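Local coordinates for IMC sub-compartment protein ISP1 (Toxoplasma gondii, PDB 4CHM) that belongs to a group of inner membrane complex sub-compartment proteins critical for parasite replication and adopts a pleckstrin homology fold, at residues K66-T71 with V91-L96; L27-D32 with P103-G108. All blocks are in the same frame, centred on the assembly; numbering follows the deposited sequence.

Contact 1 (K66-T71 with V91-L96); sequences KALLHT and VALHLL. With SO4 (sulfate ion), chain E.
Leu69 and Ala92 form a hydrogen-bonded antiparallel pair. Leu69 N reaches Ala92 O at 3.0 Å, and Ala92 N returns to Leu69 O, both in the carbonyl plane. On their face of the sheet, Ala67 CB sits at the edge of the His94 ring, 4.0 Å from ND1. With its CG anti to the backbone N (chi1 -173°), the His94 side chain lies alongside that of Lys66, whose CE is 4.0 Å from His94 CE1. Opposite His94 the other strand carries an extra residue, so Lys66 and Ala67 make a classic beta bulge. His94 O accepts a bent hydrogen bond from Lys66 N at 2.9 Å and a weak one from Ala67 N, while His94 N bonds to Ala67 O. In this pleckstrin homology sheet, strand 65-69 is outermost within the chain. On the other face, Leu68 CD2 packs 3.6 Å from Leu93 CD2, the two side chains side by side and pointing the same way. Helix 109-125 covers this side: Leu119 meets Leu68, and Val116 meets Val91. Beyond the strand, His70 NE2 gives a nearly straight bond of 2.6 Å to O3 of a sulfate, probably from the crystallisation liquor. Gln74 and Lys120 also bind this ion.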
loop_
_atom_site.group_PDB
_atom_site.type_symbol
_atom_site.label_atom_id
_atom_site.label_comp_id
_atom_site.label_asym_id
_atom_site.label_seq_id
_atom_site.Cartn_x
_atom_site.Cartn_y
_atom_site.Cartn_z
ATOM N N LYS A 66 -1.150 10.515 -5.371
ATOM C CA LYS A 66 -0.587 11.791 -5.014
ATOM C C LYS A 66 0.420 11.634 -3.859
ATOM O O LYS A 66 1.424 12.335 -3.808
ATOM C CB LYS A 66 -1.732 12.708 -4.587
ATOM C CG LYS A 66 -1.379 14.159 -4.342
ATOM C CD LYS A 66 -2.619 14.888 -3.818
ATOM C CE LYS A 66 -2.272 16.004 -2.840
ATOM N NZ LYS A 66 -1.262 16.933 -3.415
ATOM N N ALA A 67 0.151 10.710 -2.944
ATOM C CA ALA A 67 0.958 10.604 -1.708
ATOM C C ALA A 67 0.759 9.231 -1.066
ATOM O O ALA A 67 -0.307 8.641 -1.194
ATOM C CB ALA A 67 0.558 11.701 -0.716
ATOM N N LEU A 68 1.697 8.796 -0.263
ATOM C CA LEU A 68 1.483 7.642 0.542
ATOM C C LEU A 68 1.464 8.024 1.990
ATOM O O LEU A 68 2.380 8.590 2.473
ATOM C CB LEU A 68 2.510 6.556 0.283
ATOM C CG LEU A 68 2.723 6.084 -1.128
ATOM C CD1 LEU A 68 4.128 5.629 -1.317
ATOM C CD2 LEU A 68 1.735 5.062 -1.591
ATOM N N LEU A 69 0.392 7.661 2.672
ATOM C CA LEU A 69 0.277 7.857 4.101
ATOM C C LEU A 69 0.824 6.616 4.808
ATOM O O LEU A 69 0.299 5.528 4.640
ATOM C CB LEU A 69 -1.192 8.054 4.464
ATOM C CG LEU A 69 -2.014 9.056 3.654
ATOM C CD1 LEU A 69 -3.360 9.377 4.282
ATOM C CD2 LEU A 69 -1.222 10.321 3.425
ATOM N N HIS A 70 1.911 6.770 5.552
ATOM C CA HIS A 70 2.488 5.651 6.287
ATOM C C HIS A 70 2.790 5.853 7.773
ATOM O O HIS A 70 2.781 4.905 8.518
ATOM C CB HIS A 70 3.719 5.122 5.571
ATOM C CG HIS A 70 4.795 6.139 5.401
ATOM N ND1 HIS A 70 5.941 6.136 6.155
ATOM C CD2 HIS A 70 4.889 7.206 4.577
ATOM C CE1 HIS A 70 6.706 7.142 5.789
ATOM N NE2 HIS A 70 6.086 7.815 4.844
ATOM N N THR A 71 3.101 7.078 8.184
ATOM C CA THR A 71 3.383 7.357 9.590
ATOM C C THR A 71 2.115 7.334 10.424
ATOM O O THR A 71 1.040 7.631 9.933
ATOM C CB THR A 71 4.095 8.705 9.814
ATOM O OG1 THR A 71 3.163 9.770 9.655
ATOM C CG2 THR A 71 5.280 8.884 8.869
ATOM N N VAL A 91 -0.256 1.040 4.590
ATOM C CA VAL A 91 -0.046 2.222 3.778
ATOM C C VAL A 91 -1.363 2.588 3.097
ATOM O O VAL A 91 -2.002 1.732 2.437
ATOM C CB VAL A 91 1.007 2.011 2.670
ATOM C CG1 VAL A 91 1.381 3.332 2.053
ATOM C CG2 VAL A 91 2.253 1.290 3.204
ATOM N N ALA A 92 -1.736 3.857 3.186
ATOM C CA ALA A 92 -2.905 4.355 2.429
ATOM C C ALA A 92 -2.466 5.101 1.195
ATOM O O ALA A 92 -1.597 5.968 1.265
ATOM C CB ALA A 92 -3.770 5.245 3.297
ATOM N N LEU A 93 -3.117 4.810 0.072
ATOM C CA LEU A 93 -2.903 5.566 -1.143
ATOM C C LEU A 93 -3.796 6.765 -1.143
ATOM O O LEU A 93 -5.032 6.643 -1.224
ATOM C CB LEU A 93 -3.216 4.719 -2.384
ATOM C CG LEU A 93 -2.726 3.280 -2.414
ATOM C CD1 LEU A 93 -3.339 2.604 -3.636
ATOM C CD2 LEU A 93 -1.197 3.223 -2.447
ATOM N N HIS A 94 -3.185 7.925 -1.078
ATOM C CA HIS A 94 -3.901 9.171 -1.205
ATOM C C HIS A 94 -3.981 9.485 -2.690
ATOM O O HIS A 94 -2.988 9.676 -3.328
ATOM C CB HIS A 94 -3.151 10.279 -0.455
ATOM C CG HIS A 94 -3.888 11.570 -0.382
ATOM N ND1 HIS A 94 -3.257 12.770 -0.205
ATOM C CD2 HIS A 94 -5.201 11.847 -0.462
ATOM C CE1 HIS A 94 -4.148 13.735 -0.188
ATOM N NE2 HIS A 94 -5.337 13.201 -0.336
ATOM N N LEU A 95 -5.187 9.539 -3.215
ATOM C CA LEU A 95 -5.398 9.667 -4.649
ATOM C C LEU A 95 -5.575 11.109 -5.130
ATOM O O LEU A 95 -6.221 11.871 -4.495
ATOM C CB LEU A 95 -6.575 8.809 -5.113
ATOM C CG LEU A 95 -6.586 7.370 -4.639
ATOM C CD1 LEU A 95 -7.834 6.611 -5.010
ATOM C CD2 LEU A 95 -5.347 6.651 -5.092
ATOM N N LEU A 96 -4.944 11.450 -6.239
ATOM C CA LEU A 96 -5.015 12.792 -6.794
ATOM C C LEU A 96 -6.373 13.274 -7.271
ATOM O O LEU A 96 -6.833 14.288 -6.835
ATOM C CB LEU A 96 -4.026 12.895 -7.947
ATOM C CG LEU A 96 -3.768 14.219 -8.668
ATOM C CD1 LEU A 96 -3.738 15.401 -7.733
ATOM C CD2 LEU A 96 -2.491 14.133 -9.469
HETATM S S SO4 E . 7.061 11.271 4.015
HETATM O O1 SO4 E . 8.236 11.607 4.859
HETATM O O2 SO4 E . 5.853 11.454 4.799
HETATM O O3 SO4 E . 7.169 9.858 3.566
HETATM O O4 SO4 E . 7.032 12.127 2.834
#

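Contact 2 (L27-D32 with P103-G108); sequences LVLLQD and PLRFDG. With SO4 (sulfate ion), chain H.
The Arg105 guanidinium carries Leu29 CD2 over the centre of one face, 3.8 Å above its plane. A sulfate, probably from the crystallisation liquor, lies at its edge, with O4 in the guanidinium plane. Arg105 NH1 bonds to sulfate O4 at 2.8 Å, nearly straight at 170°. Arg105 NH2 donates to sulfate O2 at 3.1 Å, so two N-H groups grip the ion through separate oxygens. The Leu29 and Arg105 side chains cross at about a right angle, and Leu29 CD1 comes 3.8 Å from Arg105 NE. The arginine chain leaves the strand extended, then bends at chi3 (-71°), which turns the guanidinium across the leucine methyls. Asp87 forms a salt bridge with NE, and the carbonyl of Asn83 accepts a bond from NH2. These partners help fix the rotation of the group and probably offset its charge.

Here the first and last strands of the pleckstrin homology sheet, 24-29 and 101-105, run antiparallel as neighbours. Leu27 and Arg105 are a hydrogen-bonded pair, with Arg105 N to Leu27 O at 2.8 Å and Leu27 N bonding back to Arg105 O. Leu29 N continues the series to Pro103 O at 3.1 Å. Val28 and Leu104 form the non-hydrogen-bonded pair between them. Their side chains sit on the face opposite Leu27 and Arg105, where Val28 CG2 meets Leu104 CD2 at 3.8 Å. Both also touch Ile51 of strand 48-53 across the fold. The Pro103 ring lies by the Leu29 carbonyl, its CD 3.6 Å from Leu29 O.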
loop_
_atom_site.group_PDB
_atom_site.type_symbol
_atom_site.label_atom_id
_atom_site.label_comp_id
_atom_site.label_asym_id
_atom_site.label_seq_id
_atom_site.Cartn_x
_atom_site.Cartn_y
_atom_site.Cartn_z
ATOM N N LEU A 27 -5.113 -6.709 2.706
ATOM C CA LEU A 27 -6.427 -6.243 3.069
ATOM C C LEU A 27 -6.629 -4.794 2.753
ATOM O O LEU A 27 -5.740 -3.999 2.856
ATOM C CB LEU A 27 -6.708 -6.440 4.537
ATOM C CG LEU A 27 -6.488 -7.777 5.172
ATOM C CD1 LEU A 27 -6.914 -7.709 6.617
ATOM C CD2 LEU A 27 -7.240 -8.836 4.445
ATOM N N VAL A 28 -7.834 -4.470 2.367
ATOM C CA VAL A 28 -8.261 -3.123 2.350
ATOM C C VAL A 28 -9.126 -2.863 3.571
ATOM O O VAL A 28 -9.949 -3.654 3.930
ATOM C CB VAL A 28 -8.984 -2.806 1.046
ATOM C CG1 VAL A 28 -9.697 -1.498 1.110
ATOM C CG2 VAL A 28 -8.031 -2.875 -0.124
ATOM N N LEU A 29 -8.893 -1.754 4.225
ATOM C CA LEU A 29 -9.670 -1.394 5.410
ATOM C C LEU A 29 -10.737 -0.312 5.092
ATOM O O LEU A 29 -10.414 0.821 4.677
ATOM C CB LEU A 29 -8.745 -0.981 6.568
ATOM C CG LEU A 29 -7.531 -1.911 6.843
ATOM C CD1 LEU A 29 -6.455 -1.246 7.694
ATOM C CD2 LEU A 29 -7.944 -3.271 7.446
ATOM N N LEU A 30 -12.007 -0.709 5.159
ATOM C CA LEU A 30 -13.082 0.159 4.707
ATOM C C LEU A 30 -13.416 1.199 5.792
ATOM O O LEU A 30 -13.071 1.024 6.983
ATOM C CB LEU A 30 -14.329 -0.653 4.274
ATOM C CG LEU A 30 -14.128 -1.615 3.077
ATOM C CD1 LEU A 30 -15.411 -2.360 2.736
ATOM C CD2 LEU A 30 -13.644 -0.881 1.840
ATOM N N GLN A 31 -14.046 2.291 5.377
ATOM C CA GLN A 31 -14.336 3.402 6.278
ATOM C C GLN A 31 -15.223 2.955 7.466
ATOM O O GLN A 31 -15.038 3.408 8.603
ATOM C CB GLN A 31 -14.993 4.547 5.504
ATOM C CG GLN A 31 -15.401 5.709 6.397
ATOM C CD GLN A 31 -16.066 6.845 5.655
ATOM O OE1 GLN A 31 -16.129 6.826 4.430
ATOM N NE2 GLN A 31 -16.589 7.825 6.383
ATOM N N ASP A 32 -16.133 2.014 7.215
ATOM C CA ASP A 32 -17.005 1.513 8.286
ATOM C C ASP A 32 -16.324 0.497 9.222
ATOM O O ASP A 32 -16.936 0.001 10.152
ATOM C CB ASP A 32 -18.323 0.934 7.723
ATOM C CG ASP A 32 -18.119 -0.369 6.961
ATOM O OD1 ASP A 32 -17.003 -0.950 6.997
ATOM O OD2 ASP A 32 -19.078 -0.818 6.315
ATOM N N PRO A 103 -6.789 2.575 2.266
ATOM C CA PRO A 103 -5.803 1.998 3.192
ATOM C C PRO A 103 -5.559 0.515 2.964
ATOM O O PRO A 103 -6.492 -0.277 2.995
ATOM C CB PRO A 103 -6.440 2.245 4.577
ATOM C CG PRO A 103 -7.574 3.246 4.317
ATOM C CD PRO A 103 -8.057 2.873 2.954
ATOM N N LEU A 104 -4.292 0.159 2.738
ATOM C CA LEU A 104 -3.883 -1.224 2.467
ATOM C C LEU A 104 -3.138 -1.708 3.674
ATOM O O LEU A 104 -2.195 -1.037 4.157
ATOM C CB LEU A 104 -2.912 -1.289 1.297
ATOM C CG LEU A 104 -3.354 -0.695 -0.036
ATOM C CD1 LEU A 104 -2.198 -0.709 -1.003
ATOM C CD2 LEU A 104 -4.524 -1.460 -0.584
ATOM N N ARG A 105 -3.508 -2.871 4.171
ATOM C CA ARG A 105 -2.738 -3.466 5.291
ATOM C C ARG A 105 -1.913 -4.664 4.790
ATOM O O ARG A 105 -2.467 -5.598 4.221
ATOM C CB ARG A 105 -3.668 -3.925 6.416
ATOM C CG ARG A 105 -2.877 -4.544 7.584
ATOM C CD ARG A 105 -3.803 -5.062 8.655
ATOM N NE ARG A 105 -4.471 -3.984 9.405
ATOM C CZ ARG A 105 -5.489 -4.201 10.249
ATOM N NH1 ARG A 105 -5.985 -5.435 10.370
ATOM N NH2 ARG A 105 -6.066 -3.189 10.907
ATOM N N PHE A 106 -0.593 -4.579 4.939
ATOM C CA PHE A 106 0.302 -5.633 4.504
ATOM C C PHE A 106 0.452 -6.670 5.608
ATOM O O PHE A 106 -0.032 -6.468 6.707
ATOM C CB PHE A 106 1.675 -5.036 4.107
ATOM C CG PHE A 106 1.619 -4.197 2.869
ATOM C CD1 PHE A 106 1.189 -2.866 2.942
ATOM C CD2 PHE A 106 1.812 -4.778 1.605
ATOM C CE1 PHE A 106 1.013 -2.123 1.779
ATOM C CE2 PHE A 106 1.645 -4.042 0.458
ATOM C CZ PHE A 106 1.244 -2.709 0.538
ATOM N N ASP A 107 1.236 -7.708 5.342
ATOM C CA ASP A 107 1.451 -8.798 6.301
ATOM C C ASP A 107 2.218 -8.393 7.567
ATOM O O ASP A 107 2.162 -9.077 8.568
ATOM C CB ASP A 107 2.172 -9.955 5.613
ATOM C CG ASP A 107 1.288 -10.670 4.617
ATOM O OD1 ASP A 107 0.196 -10.143 4.300
ATOM O OD2 ASP A 107 1.663 -11.768 4.159
ATOM N N GLY A 108 2.980 -7.320 7.505
ATOM C CA GLY A 108 3.691 -6.856 8.692
ATOM C C GLY A 108 4.511 -5.632 8.359
ATOM O O GLY A 108 4.353 -5.044 7.269
HETATM S S SO4 H . -7.589 -5.471 13.568
HETATM O O1 SO4 H . -6.256 -5.916 14.125
HETATM O O2 SO4 H . -7.666 -3.956 13.408
HETATM O O3 SO4 H . -8.701 -5.935 14.459
HETATM O O4 SO4 H . -7.891 -6.114 12.244
#

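How the contacts relate
The centres of contacts 1 and 2 are about 12 Å apart in one antiparallel sheet. Strands 90-95 and 101-105 follow each other in the chain and lie side by side, so the order across this part of the sheet is 24-29, 101-105, 90-95, 65-69. A probable hydrogen bond from Leu104 N to Val91 O, 2.8 Å long, ties the two contacts together. Val91 also packs on Phe106, and Ala92 on Pro103. Along the chain, 27-32 comes first, then 66-71, 91-96 and 103-108, so both segments of contact 1 fall between those of contact 2. Joining the first strand to the last brings distant parts of the chain together in the pleckstrin homology core.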